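Local coordinates for cell surface protein (Putative S-layer protein) (Clostridioides difficile R20291, PDB 5NJL) that probably acts as a cell-wall-associated surface adhesin of a gut pathogen, with an elongated three-domain fold and cell-adhesive activity in vitro, at residues Thr76-Gly81 with Asp203-Glu208; Ser110-Ala115 with Val128-Asp133; Val140-Asp145 with Ser152-Ile157; Leu216-Pro221 with Glu273-Ser278; Ser244-Ser249 with Lys259-Tyr264. All blocks are in the same frame, centred on the assembly; numbering follows the deposited sequence.

How the contacts relate
The five contacts follow the long axis of an extended molecule. Contact 1 lies near the middle, in a five-stranded sheet; contacts 2 and 3 occupy one end and contacts 4 and 5 the other, with about 60 Å between the centres of contacts 2 and 4. Contacts 2 and 3 share a three-stranded sheet, where the backbones of Lys129 and Ser131 bond to those of Thr142 and Val140. Contacts 4 and 5 likewise share a four-stranded sheet through Val276 and Phe260. Contacts 1, 3 and 4 are partly buried strand pairings, while 2 and 5 lie nearer the surface. Contact 2 relies on apolar helix-to-strand packing without hydrogen bonds; contact 5 replaces a backbone acceptor with a serine hydroxyl.

Contact 1 of 5, residues Thr76-Gly81 with Asp203-Glu208; sequences TITDKG and DVQLAE. With SO4 (sulfate ion), chain F.
Thr76-Asp79 and Val204-Glu208 run antiparallel, 152° between their directions, and their pairing carries a classic beta bulge in which Leu206 and Ala207 both face Ile77. One carbonyl serves both amides of the bulge: Ile77 O lies 2.9 Å from Leu206 N and 3.3 Å from Ala207 N, each donor in the carbonyl plane. Ile77 N answers with a nearly straight bond to Ala207 O, and past the bulge Asp79 and Val204 exchange a further pair. On the Ile77 face, Leu206 CD1 rests against Ile77 CG2 at 4.3 Å and against Asp79 CB at 3.9 Å. The two strands are adjacent inner strands of a mixed five-stranded sheet, joined here across more than 120 residues of chain; strand 40-45 flanks one and strand 5-10 the other, while Val21 and Leu24 of helix 14-25 cover Ile77. On the other face Thr78 and Gln205 stand alongside each other in the same direction, with Thr78 OG1 3.9 Å from Gln205 CG. Asp79 swings CG anti to its own N (chi1 178°), and its OD1 accepts from Gly81 N, which sits above the carboxylate plane, in an Asx turn; His82 ND1 is a second partner of that oxygen. A water bridges Lys80 NZ and Asp203 OD1. Asp203 N donates to a sulfate oxygen, O3, at 2.7 Å, the ion probably coming from the crystallisation liquor.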
# COMPACT_ATOMS: atom_id res chain seq x y z
N THR A 76 -1.04 12.31 3.96
CA THR A 76 -0.80 10.90 3.59
C THR A 76 -1.91 9.99 4.07
O THR A 76 -2.47 10.20 5.15
CB THR A 76 0.57 10.39 4.06
OG1 THR A 76 0.61 10.27 5.48
CG2 THR A 76 1.68 11.35 3.60
N ILE A 77 -2.30 9.05 3.23
CA ILE A 77 -3.37 8.10 3.49
C ILE A 77 -2.70 6.71 3.50
O ILE A 77 -2.13 6.29 2.48
CB ILE A 77 -4.43 8.17 2.40
CG1 ILE A 77 -5.00 9.61 2.31
CG2 ILE A 77 -5.54 7.13 2.61
CD1 ILE A 77 -6.09 9.76 1.26
N THR A 78 -2.76 6.06 4.65
CA THR A 78 -2.24 4.71 4.85
C THR A 78 -3.40 3.75 5.23
O THR A 78 -4.17 4.05 6.13
CB THR A 78 -1.16 4.72 5.93
OG1 THR A 78 -0.12 5.64 5.56
CG2 THR A 78 -0.53 3.33 6.10
N ASP A 79 -3.53 2.66 4.49
CA ASP A 79 -4.35 1.50 4.87
C ASP A 79 -3.58 0.75 5.95
O ASP A 79 -2.45 0.29 5.71
CB ASP A 79 -4.62 0.67 3.60
CG ASP A 79 -5.42 -0.59 3.83
OD1 ASP A 79 -5.83 -0.92 4.97
OD2 ASP A 79 -5.66 -1.28 2.82
N LYS A 80 -4.13 0.64 7.15
CA LYS A 80 -3.46 -0.07 8.23
C LYS A 80 -3.48 -1.62 8.05
O LYS A 80 -2.94 -2.33 8.89
CB LYS A 80 -4.04 0.28 9.60
CG LYS A 80 -3.84 1.74 10.02
CD LYS A 80 -4.66 2.10 11.26
CE LYS A 80 -4.07 1.65 12.58
NZ LYS A 80 -2.67 2.11 12.72
N GLY A 81 -4.13 -2.10 6.99
CA GLY A 81 -4.14 -3.52 6.65
C GLY A 81 -5.48 -4.10 7.02
O GLY A 81 -5.82 -4.17 8.20
N ASP A 203 0.64 -2.55 6.70
CA ASP A 203 0.26 -1.25 6.13
C ASP A 203 0.46 -1.24 4.63
O ASP A 203 1.34 -1.92 4.11
CB ASP A 203 1.13 -0.12 6.66
CG ASP A 203 0.85 0.24 8.07
OD1 ASP A 203 -0.08 -0.31 8.70
OD2 ASP A 203 1.59 1.12 8.56
N VAL A 204 -0.37 -0.47 3.94
CA VAL A 204 -0.20 -0.15 2.52
C VAL A 204 -0.36 1.38 2.41
O VAL A 204 -1.43 1.90 2.68
CB VAL A 204 -1.26 -0.83 1.62
CG1 VAL A 204 -0.97 -0.53 0.15
CG2 VAL A 204 -1.34 -2.35 1.87
N GLN A 205 0.71 2.08 2.07
CA GLN A 205 0.61 3.51 1.77
C GLN A 205 -0.12 3.71 0.46
O GLN A 205 0.27 3.17 -0.56
CB GLN A 205 1.98 4.13 1.73
CG GLN A 205 2.60 4.26 3.11
CD GLN A 205 4.02 3.73 3.16
OE1 GLN A 205 4.98 4.48 2.92
NE2 GLN A 205 4.17 2.44 3.47
N LEU A 206 -1.23 4.42 0.50
CA LEU A 206 -2.08 4.58 -0.66
C LEU A 206 -1.85 5.90 -1.40
O LEU A 206 -1.98 5.94 -2.62
CB LEU A 206 -3.54 4.49 -0.25
CG LEU A 206 -3.98 3.11 0.26
CD1 LEU A 206 -5.41 3.22 0.76
CD2 LEU A 206 -3.85 2.07 -0.84
N ALA A 207 -1.56 6.97 -0.66
CA ALA A 207 -1.48 8.29 -1.30
C ALA A 207 -0.68 9.28 -0.51
O ALA A 207 -0.55 9.18 0.70
CB ALA A 207 -2.87 8.83 -1.58
N GLU A 208 -0.13 10.25 -1.24
CA GLU A 208 0.50 11.43 -0.67
C GLU A 208 -0.08 12.58 -1.52
O GLU A 208 0.14 12.62 -2.73
CB GLU A 208 2.01 11.31 -0.82
CG GLU A 208 2.86 12.49 -0.41
CD GLU A 208 4.26 12.42 -1.04
OE1 GLU A 208 4.99 11.43 -0.76
OE2 GLU A 208 4.61 13.35 -1.82
S SO4 F . 3.32 -3.08 9.34
O1 SO4 F . 2.15 -3.78 9.96
O2 SO4 F . 3.89 -2.11 10.31
O3 SO4 F . 2.91 -2.37 8.10
O4 SO4 F . 4.35 -4.08 8.98
O HOH W 1 -0.68 0.65 11.10

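Contact 2 of 5, residues Ser110-Ala115 with Val128-Asp133; sequences SITEKA and VKASYD
Ile111 and Val128 meet with their side chains crossed at about a right angle, Ile111 reaching from the helix and Val128 from the strand. The touching branch on the helix side is the short one: Ile111 CG2 comes within 3.6 Å of Val128 CG1. The same methyl also lies 3.7 Å from Ala130 CB, so it bridges two residues whose CB atoms both point toward the helix. Val128 holds CG1 anti to its backbone N (chi1 179°), which brings that branch to the isoleucine. One helical turn after Ile111, Ala115 sets its methyl alongside the same valine, CB to CB 4.2 Å from Val128. The helix therefore offers Ile111 and Ala115, joined by the backbone bond from Ala115 N to Ile111 O, as a small apolar patch. Thr112 borders this patch: its OG1 approaches Ala130 O at 3.4 Å, but the angle is poor and this is no hydrogen bond, the hydroxyl being bonded instead to Ala108 O a turn earlier in its own helix. No hydrogen bond crosses between the segments, which are held by carbon-to-carbon contacts. Tyr123 touches Ile111, Ala115 and Val128, Leu166 also packs on Ile111 and Val128, and Ile141 of the next strand adds to the apolar cluster. The helix and strand run nearly antiparallel, 161° between directions, with axes 7.5 Å apart at closest, a short separation consistent with the small alanines. This is the two-layer arrangement of a helix laid along one face of an antiparallel sheet, here one of three strands with 126-133 at its border.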
# COMPACT_ATOMS: atom_id res chain seq x y z
N SER A 110 9.73 -27.48 3.69
CA SER A 110 9.48 -27.41 5.13
C SER A 110 8.67 -28.60 5.65
O SER A 110 9.01 -29.21 6.67
CB SER A 110 8.76 -26.11 5.48
OG SER A 110 8.34 -26.16 6.83
N ILE A 111 7.58 -28.92 4.95
CA ILE A 111 6.75 -30.07 5.34
C ILE A 111 7.54 -31.39 5.27
O ILE A 111 7.47 -32.21 6.21
CB ILE A 111 5.47 -30.16 4.48
CG1 ILE A 111 4.54 -28.97 4.79
CG2 ILE A 111 4.74 -31.48 4.77
CD1 ILE A 111 3.40 -28.80 3.80
N THR A 112 8.31 -31.56 4.21
CA THR A 112 9.11 -32.78 4.01
C THR A 112 10.10 -32.93 5.20
O THR A 112 10.22 -34.00 5.78
CB THR A 112 9.83 -32.72 2.66
OG1 THR A 112 8.85 -32.66 1.62
CG2 THR A 112 10.74 -33.91 2.42
N GLU A 113 10.72 -31.82 5.59
CA GLU A 113 11.64 -31.82 6.74
C GLU A 113 10.89 -32.07 8.05
O GLU A 113 11.28 -32.92 8.82
CB GLU A 113 12.45 -30.52 6.78
CG GLU A 113 13.52 -30.46 7.89
CD GLU A 113 14.69 -31.43 7.69
OE1 GLU A 113 15.46 -31.61 8.67
OE2 GLU A 113 14.86 -32.01 6.59
N LYS A 114 9.80 -31.35 8.28
CA LYS A 114 8.99 -31.56 9.48
C LYS A 114 8.48 -33.00 9.63
O LYS A 114 8.41 -33.49 10.75
CB LYS A 114 7.80 -30.60 9.55
CG LYS A 114 8.11 -29.21 10.04
CD LYS A 114 6.89 -28.33 9.84
CE LYS A 114 6.88 -27.08 10.71
NZ LYS A 114 7.86 -26.08 10.25
N ALA A 115 8.13 -33.66 8.52
CA ALA A 115 7.59 -35.02 8.58
C ALA A 115 8.58 -36.04 9.14
O ALA A 115 8.15 -37.05 9.69
CB ALA A 115 7.10 -35.48 7.22
N VAL A 128 3.32 -38.49 5.50
CA VAL A 128 3.11 -37.23 4.76
C VAL A 128 4.11 -37.15 3.65
O VAL A 128 5.31 -37.38 3.86
CB VAL A 128 3.27 -35.98 5.67
CG1 VAL A 128 3.05 -34.70 4.87
CG2 VAL A 128 2.28 -36.04 6.81
N LYS A 129 3.62 -36.81 2.46
CA LYS A 129 4.47 -36.38 1.37
C LYS A 129 4.03 -35.01 0.93
O LYS A 129 2.84 -34.71 0.89
CB LYS A 129 4.35 -37.31 0.18
CG LYS A 129 4.73 -38.74 0.45
CD LYS A 129 6.21 -38.94 0.42
CE LYS A 129 6.52 -40.42 0.28
NZ LYS A 129 7.97 -40.54 0.46
N ALA A 130 4.99 -34.17 0.56
CA ALA A 130 4.63 -32.86 0.06
C ALA A 130 5.48 -32.58 -1.13
O ALA A 130 6.72 -32.68 -1.05
CB ALA A 130 4.84 -31.81 1.13
N SER A 131 4.85 -32.19 -2.22
CA SER A 131 5.51 -32.05 -3.51
C SER A 131 5.22 -30.67 -4.10
O SER A 131 4.08 -30.23 -4.06
CB SER A 131 5.01 -33.12 -4.50
OG SER A 131 5.13 -34.45 -4.01
N TYR A 132 6.23 -29.99 -4.64
CA TYR A 132 6.00 -28.78 -5.42
C TYR A 132 6.11 -29.18 -6.89
O TYR A 132 7.15 -29.63 -7.34
CB TYR A 132 6.94 -27.59 -5.06
CG TYR A 132 6.79 -26.50 -6.11
CD1 TYR A 132 5.59 -25.82 -6.25
CD2 TYR A 132 7.82 -26.22 -7.03
CE1 TYR A 132 5.41 -24.86 -7.24
CE2 TYR A 132 7.65 -25.24 -8.02
CZ TYR A 132 6.44 -24.57 -8.12
OH TYR A 132 6.22 -23.62 -9.12
N ASP A 133 5.00 -29.09 -7.59
CA ASP A 133 4.93 -29.42 -9.00
C ASP A 133 5.25 -28.13 -9.75
O ASP A 133 4.41 -27.23 -9.80
CB ASP A 133 3.56 -29.97 -9.36
CG ASP A 133 3.50 -30.53 -10.78
OD1 ASP A 133 3.84 -29.81 -11.75
OD2 ASP A 133 3.09 -31.69 -10.95

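Contact 3 of 5, residues Val140-Asp145 with Ser152-Ile157; sequences VITLRD and SKTIEI
Ile141 loses the most surface to the opposite strand, facing Ile155 in a hydrogen-bonded antiparallel pair. Its N and O bond to Ile155 O and N, each at 2.8 Å, the first nearly straight at 170°. With its chain extended, Ile141 also sends CD1 diagonally along its face to Ile157 CG1, 4.2 Å away. Leu143 repeats the pattern two residues on: Leu143 N lies 2.8 Å from Lys153 O, and Lys153 N returns a longer bond to Leu143 O. Val140 works on the reverse face. Having CG1 anti to its backbone N (chi1 -179°) carries that methyl to Thr154 CG2, a 3.5 Å contact. Next to it the non-hydrogen-bonded pair Thr142 and Thr154 is tied by its hydroxyls, OG1 to OG1 2.9 Å, with the direction of the proton left open. Arg144, further along this face, directs its guanidinium away from the pairing to a salt bridge with Asp127. The pair forms a beta hairpin, strand 138-145 with 152-158. On its other side strand 138-145 bonds to 126-133, helix 101-115 lies over the face that carries Ile141, and loop residues Leu193 and Ile190 meet Ile141 and Leu143.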
# COMPACT_ATOMS: atom_id res chain seq x y z
N VAL A 140 1.32 -30.04 -3.54
CA VAL A 140 0.45 -31.21 -3.44
C VAL A 140 0.85 -31.97 -2.19
O VAL A 140 1.98 -32.49 -2.07
CB VAL A 140 0.58 -32.08 -4.69
CG1 VAL A 140 -0.33 -33.29 -4.64
CG2 VAL A 140 0.34 -31.24 -5.95
N ILE A 141 -0.09 -32.06 -1.25
CA ILE A 141 0.12 -32.75 0.00
C ILE A 141 -0.63 -34.07 -0.03
O ILE A 141 -1.84 -34.11 -0.28
CB ILE A 141 -0.33 -31.86 1.14
CG1 ILE A 141 0.56 -30.59 1.17
CG2 ILE A 141 -0.23 -32.58 2.48
CD1 ILE A 141 -0.03 -29.49 2.00
N THR A 142 0.09 -35.17 0.24
CA THR A 142 -0.52 -36.50 0.18
C THR A 142 -0.30 -37.18 1.52
O THR A 142 0.83 -37.29 2.00
CB THR A 142 0.06 -37.30 -0.99
OG1 THR A 142 -0.46 -36.77 -2.21
CG2 THR A 142 -0.28 -38.77 -0.91
N LEU A 143 -1.41 -37.64 2.10
CA LEU A 143 -1.46 -38.20 3.44
C LEU A 143 -1.95 -39.63 3.36
O LEU A 143 -2.80 -39.96 2.51
CB LEU A 143 -2.44 -37.41 4.31
CG LEU A 143 -2.28 -35.90 4.37
CD1 LEU A 143 -3.41 -35.26 5.15
CD2 LEU A 143 -0.95 -35.52 4.98
N ARG A 144 -1.43 -40.47 4.24
CA ARG A 144 -1.94 -41.82 4.42
C ARG A 144 -1.95 -42.15 5.89
O ARG A 144 -0.97 -41.85 6.58
CB ARG A 144 -1.01 -42.72 3.65
CG ARG A 144 -1.32 -44.17 3.57
CD ARG A 144 -0.35 -44.81 2.56
NE ARG A 144 1.01 -44.87 3.10
CZ ARG A 144 1.99 -45.62 2.62
NH1 ARG A 144 1.84 -46.36 1.52
NH2 ARG A 144 3.16 -45.60 3.26
N ASP A 145 -3.01 -42.78 6.38
CA ASP A 145 -3.09 -43.20 7.78
C ASP A 145 -1.92 -44.20 8.05
O ASP A 145 -1.58 -45.00 7.20
CB ASP A 145 -4.41 -43.91 8.12
CG ASP A 145 -5.66 -43.09 7.79
OD1 ASP A 145 -5.81 -41.99 8.35
OD2 ASP A 145 -6.52 -43.61 7.02
N SER A 152 -6.28 -42.61 2.40
CA SER A 152 -5.40 -41.56 1.89
C SER A 152 -6.17 -40.30 1.54
O SER A 152 -7.41 -40.32 1.40
CB SER A 152 -4.65 -42.05 0.65
OG SER A 152 -5.55 -42.33 -0.43
N LYS A 153 -5.43 -39.22 1.35
CA LYS A 153 -6.02 -37.95 0.92
C LYS A 153 -4.93 -37.16 0.22
O LYS A 153 -3.79 -37.13 0.68
CB LYS A 153 -6.53 -37.18 2.13
CG LYS A 153 -7.17 -35.85 1.79
CD LYS A 153 -8.56 -36.08 1.19
CE LYS A 153 -9.09 -34.81 0.57
NZ LYS A 153 -10.49 -35.08 0.17
N THR A 154 -5.28 -36.53 -0.89
CA THR A 154 -4.41 -35.60 -1.56
C THR A 154 -5.08 -34.24 -1.58
O THR A 154 -6.26 -34.13 -1.97
CB THR A 154 -4.06 -36.08 -2.99
OG1 THR A 154 -3.23 -37.23 -2.90
CG2 THR A 154 -3.27 -35.01 -3.75
N ILE A 155 -4.33 -33.21 -1.21
CA ILE A 155 -4.83 -31.83 -1.15
C ILE A 155 -3.91 -30.98 -2.02
O ILE A 155 -2.68 -31.09 -1.89
CB ILE A 155 -4.76 -31.28 0.30
CG1 ILE A 155 -5.60 -32.12 1.27
CG2 ILE A 155 -5.15 -29.81 0.39
CD1 ILE A 155 -7.09 -31.99 1.07
N GLU A 156 -4.51 -30.14 -2.87
CA GLU A 156 -3.77 -29.23 -3.76
C GLU A 156 -3.86 -27.79 -3.23
O GLU A 156 -4.96 -27.30 -2.92
CB GLU A 156 -4.27 -29.32 -5.21
CG GLU A 156 -3.70 -28.27 -6.16
CD GLU A 156 -4.31 -28.34 -7.56
OE1 GLU A 156 -4.17 -29.41 -8.19
OE2 GLU A 156 -4.92 -27.33 -8.00
N ILE A 157 -2.71 -27.14 -3.12
CA ILE A 157 -2.57 -25.78 -2.57
C ILE A 157 -1.90 -24.95 -3.66
O ILE A 157 -0.91 -25.38 -4.27
CB ILE A 157 -1.73 -25.78 -1.28
CG1 ILE A 157 -2.30 -26.71 -0.19
CG2 ILE A 157 -1.56 -24.37 -0.71
CD1 ILE A 157 -3.62 -26.28 0.40

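Contact 4 of 5, residues Leu216-Pro221 with Glu273-Ser278; sequences LNTVSP and ELTVES
Leu274 carries CG anti to its backbone N (chi1 -169°) and Val219 carries CG1 anti to its carbonyl carbon; these settings bring Leu274 CD1 to 3.7 Å from Val219 CG1, the two side chains crossing at about a right angle. The other valine branch, CG2, reaches Val276 CG2 at 3.9 Å. On the reverse face Glu277 places CG between its N and carbonyl carbon (chi1 77°), and the extended chain crosses over Thr218, OE1 lying 3.4 Å from Thr218 CG2. Thr218 and Thr275 stand side by side, with Thr218 OG1 3.6 Å from Thr275 CB. Between the two faces, four backbone bonds in parallel register link Asn217 and Val219 with Glu273, Thr275 and Glu277; Val219 N to Thr275 O is 2.8 Å. Where the pairing ends, Pro221 packs its ring atoms CG and CD against Ser278 CB, both 3.7 Å away. Ser220, at the N-cap of the following helix, bonds through OG to Asp223 N. Glu273 OE1 turns to Lys212 in a salt bridge. Strand 215-219 forms one border of a four-stranded mixed sheet: 271-278 lies between it and 258-265, helix 281-291 touches Pro221 and Ser278, and Leu216 reaches strand 5-10.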
# COMPACT_ATOMS: atom_id res chain seq x y z
N LEU A 216 -1.97 26.99 -10.25
CA LEU A 216 -0.88 26.14 -10.73
C LEU A 216 -0.81 26.06 -12.25
O LEU A 216 -1.84 26.02 -12.94
CB LEU A 216 -1.05 24.71 -10.19
CG LEU A 216 -1.25 24.60 -8.68
CD1 LEU A 216 -1.57 23.15 -8.32
CD2 LEU A 216 -0.03 25.11 -7.93
N ASN A 217 0.42 26.02 -12.76
CA ASN A 217 0.65 25.92 -14.18
C ASN A 217 2.04 25.38 -14.41
O ASN A 217 2.93 25.63 -13.60
CB ASN A 217 0.48 27.30 -14.84
CG ASN A 217 -0.13 27.21 -16.22
OD1 ASN A 217 0.54 27.48 -17.22
ND2 ASN A 217 -1.40 26.81 -16.28
N THR A 218 2.21 24.63 -15.49
CA THR A 218 3.51 24.04 -15.86
C THR A 218 3.91 24.50 -17.26
O THR A 218 3.11 24.43 -18.20
CB THR A 218 3.46 22.49 -15.85
OG1 THR A 218 2.95 22.03 -14.59
CG2 THR A 218 4.85 21.91 -16.05
N VAL A 219 5.15 24.95 -17.40
CA VAL A 219 5.67 25.51 -18.64
C VAL A 219 7.04 24.90 -18.97
O VAL A 219 7.62 24.19 -18.16
CB VAL A 219 5.81 27.05 -18.56
CG1 VAL A 219 4.44 27.69 -18.37
CG2 VAL A 219 6.76 27.47 -17.43
N SER A 220 7.53 25.18 -20.18
CA SER A 220 8.89 24.82 -20.59
C SER A 220 9.83 25.98 -20.27
O SER A 220 9.36 27.10 -20.09
CB SER A 220 8.93 24.51 -22.09
OG SER A 220 8.46 25.63 -22.84
N PRO A 221 11.16 25.73 -20.20
CA PRO A 221 12.09 26.85 -19.97
C PRO A 221 12.13 27.82 -21.16
O PRO A 221 12.39 29.01 -20.97
CB PRO A 221 13.46 26.16 -19.80
CG PRO A 221 13.31 24.82 -20.43
CD PRO A 221 11.86 24.44 -20.28
N GLU A 273 1.88 29.39 -8.59
CA GLU A 273 3.04 28.51 -8.62
C GLU A 273 3.22 27.93 -9.99
O GLU A 273 2.38 27.18 -10.50
CB GLU A 273 2.98 27.38 -7.60
CG GLU A 273 4.32 26.65 -7.57
CD GLU A 273 4.24 25.30 -6.89
OE1 GLU A 273 3.60 24.39 -7.48
OE2 GLU A 273 4.82 25.17 -5.80
N LEU A 274 4.38 28.23 -10.54
CA LEU A 274 4.70 27.89 -11.89
C LEU A 274 5.74 26.78 -11.82
O LEU A 274 6.79 26.95 -11.22
CB LEU A 274 5.27 29.12 -12.58
CG LEU A 274 5.45 29.08 -14.09
CD1 LEU A 274 4.22 28.53 -14.80
CD2 LEU A 274 5.78 30.50 -14.58
N THR A 275 5.42 25.64 -12.43
CA THR A 275 6.37 24.55 -12.57
C THR A 275 7.08 24.71 -13.93
O THR A 275 6.43 24.84 -14.96
CB THR A 275 5.64 23.20 -12.47
OG1 THR A 275 4.99 23.12 -11.20
CG2 THR A 275 6.62 22.04 -12.59
N VAL A 276 8.40 24.75 -13.89
CA VAL A 276 9.21 24.83 -15.11
C VAL A 276 9.95 23.50 -15.33
O VAL A 276 10.88 23.17 -14.58
CB VAL A 276 10.22 25.99 -15.02
CG1 VAL A 276 10.99 26.12 -16.34
CG2 VAL A 276 9.51 27.29 -14.64
N GLU A 277 9.52 22.74 -16.34
CA GLU A 277 10.05 21.40 -16.59
C GLU A 277 10.63 21.20 -17.99
O GLU A 277 10.13 21.77 -18.97
CB GLU A 277 8.98 20.33 -16.30
CG GLU A 277 7.89 20.16 -17.35
CD GLU A 277 6.79 19.22 -16.90
OE1 GLU A 277 5.81 19.05 -17.66
OE2 GLU A 277 6.89 18.65 -15.78
N SER A 278 11.67 20.37 -18.05
CA SER A 278 12.44 20.11 -19.26
C SER A 278 13.22 18.79 -19.18
O SER A 278 13.87 18.50 -18.16
CB SER A 278 13.44 21.25 -19.47
OG SER A 278 14.06 21.16 -20.74

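Contact 5 of 5, residues Ser244-Ser249 with Lys259-Tyr264; sequences SISDIS and KFTIKY. With SO4 (sulfate ion), chain N.
The Phe260 ring has Ile245 CG2 and the carbonyl oxygen of Ser246 near it, both approaching obliquely; the isoleucine methyl lies 3.7 Å from Phe260 CD2. The Ile245 and Phe260 side chains extend together in one direction, and Ile245 packs in like manner on Ile262, its CG1 3.7 Å from Ile262 CG2. Beyond these segments Val276 and Leu284 also touch the Phe260 side chain, which is buried. Phe260 sets CG between its N and carbonyl carbon (chi1 76°), bringing the ring to the Ile245 side. The backbones pair antiparallel: Ser244 and Lys263 exchange two hydrogen bonds, Lys263 N lying 2.9 Å from Ser244 O, and Ser246 N then gives a nearly straight bond, 168°, to Thr261 O. The return bond is taken by a side chain, with Thr261 N donating to Ser246 OG at 2.9 Å. The serine hydroxyl thus stands where a backbone carbonyl would accept, and it closes the pairing as the chain leaves the strand. It also lies 3.0 Å from Thr261 OG1. On the same face as Thr261, Ser244 OG sits 3.5 Å from Lys263 CB, while the lysine's extended chain carries NZ away to a salt bridge with Glu72, a tie to the neighbouring five-stranded sheet. Asp247 N bonds to sulfate O3, the ion being probably from the crystallisation liquor. Strand 243-245 borders the four-stranded mixed sheet beside 258-265, and helix 281-291 covers the Ile245, Phe260 and Ile262 face, giving the layered helix-on-sheet build at this end of the molecule.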
# COMPACT_ATOMS: atom_id res chain seq x y z
N SER A 244 9.71 32.72 -4.41
CA SER A 244 10.57 31.66 -3.89
C SER A 244 10.78 30.68 -5.02
O SER A 244 9.82 30.20 -5.63
CB SER A 244 9.99 31.01 -2.63
OG SER A 244 8.81 30.30 -2.93
N ILE A 245 12.05 30.41 -5.34
CA ILE A 245 12.43 29.52 -6.42
C ILE A 245 13.05 28.25 -5.80
O ILE A 245 13.97 28.35 -4.99
CB ILE A 245 13.41 30.21 -7.40
CG1 ILE A 245 12.72 31.39 -8.12
CG2 ILE A 245 13.95 29.22 -8.42
CD1 ILE A 245 13.65 32.34 -8.85
N SER A 246 12.55 27.09 -6.20
CA SER A 246 12.96 25.81 -5.61
C SER A 246 14.24 25.27 -6.24
O SER A 246 14.77 25.85 -7.19
CB SER A 246 11.84 24.78 -5.73
OG SER A 246 11.78 24.20 -7.03
N ASP A 247 14.69 24.14 -5.70
CA ASP A 247 15.94 23.47 -6.09
C ASP A 247 16.15 23.21 -7.56
O ASP A 247 15.30 22.60 -8.22
CB ASP A 247 16.08 22.11 -5.38
CG ASP A 247 16.67 22.22 -4.00
OD1 ASP A 247 17.29 23.27 -3.69
OD2 ASP A 247 16.53 21.24 -3.24
N ILE A 248 17.30 23.70 -8.01
CA ILE A 248 18.05 23.24 -9.20
C ILE A 248 17.30 22.26 -10.12
O ILE A 248 17.05 22.57 -11.29
CB ILE A 248 19.44 22.63 -8.78
CG1 ILE A 248 20.12 23.38 -7.60
CG2 ILE A 248 20.40 22.59 -9.97
CD1 ILE A 248 20.54 24.82 -7.88
N SER A 249 16.93 21.09 -9.58
CA SER A 249 16.29 20.04 -10.37
C SER A 249 15.35 19.15 -9.56
O SER A 249 15.24 19.29 -8.35
CB SER A 249 17.37 19.15 -11.01
OG SER A 249 17.78 18.11 -10.13
N LYS A 259 12.54 19.31 -13.17
CA LYS A 259 11.75 20.53 -12.91
C LYS A 259 12.17 21.35 -11.69
O LYS A 259 12.83 20.86 -10.79
CB LYS A 259 10.24 20.27 -12.87
CG LYS A 259 9.74 19.10 -12.04
CD LYS A 259 8.40 18.62 -12.60
CE LYS A 259 7.84 17.40 -11.89
NZ LYS A 259 6.97 17.78 -10.73
N PHE A 260 11.80 22.64 -11.73
CA PHE A 260 11.81 23.52 -10.57
C PHE A 260 10.51 24.34 -10.52
O PHE A 260 9.73 24.35 -11.48
CB PHE A 260 13.07 24.41 -10.52
CG PHE A 260 13.06 25.58 -11.48
CD1 PHE A 260 13.38 25.40 -12.83
CD2 PHE A 260 12.77 26.87 -11.04
CE1 PHE A 260 13.39 26.47 -13.72
CE2 PHE A 260 12.78 27.95 -11.92
CZ PHE A 260 13.09 27.75 -13.27
N THR A 261 10.26 24.98 -9.38
CA THR A 261 9.03 25.73 -9.19
C THR A 261 9.37 27.16 -8.82
O THR A 261 10.39 27.41 -8.17
CB THR A 261 8.14 25.13 -8.07
OG1 THR A 261 8.88 25.08 -6.85
CG2 THR A 261 7.67 23.74 -8.45
N ILE A 262 8.52 28.09 -9.26
CA ILE A 262 8.61 29.48 -8.83
C ILE A 262 7.25 29.79 -8.25
O ILE A 262 6.24 29.67 -8.94
CB ILE A 262 8.84 30.47 -10.00
CG1 ILE A 262 9.86 29.92 -11.00
CG2 ILE A 262 9.27 31.84 -9.46
CD1 ILE A 262 9.66 30.46 -12.40
N LYS A 263 7.23 30.13 -6.97
CA LYS A 263 6.03 30.68 -6.34
C LYS A 263 6.20 32.18 -6.39
O LYS A 263 7.28 32.70 -6.09
CB LYS A 263 5.90 30.21 -4.89
CG LYS A 263 5.66 28.71 -4.77
CD LYS A 263 5.45 28.26 -3.32
CE LYS A 263 4.94 26.82 -3.28
NZ LYS A 263 4.39 26.34 -1.97
N TYR A 264 5.14 32.89 -6.78
CA TYR A 264 5.16 34.34 -6.75
C TYR A 264 3.75 34.90 -6.68
O TYR A 264 2.76 34.19 -6.95
CB TYR A 264 5.91 34.90 -7.97
CG TYR A 264 5.21 34.71 -9.30
CD1 TYR A 264 5.36 33.53 -10.02
CD2 TYR A 264 4.42 35.72 -9.86
CE1 TYR A 264 4.74 33.36 -11.24
CE2 TYR A 264 3.80 35.56 -11.09
CZ TYR A 264 3.96 34.37 -11.77
OH TYR A 264 3.37 34.18 -12.99
S SO4 N . 13.45 23.46 -2.22
O1 SO4 N . 14.41 24.56 -2.47
O2 SO4 N . 13.77 22.82 -0.92
O3 SO4 N . 13.56 22.44 -3.29
O4 SO4 N . 12.06 23.97 -2.20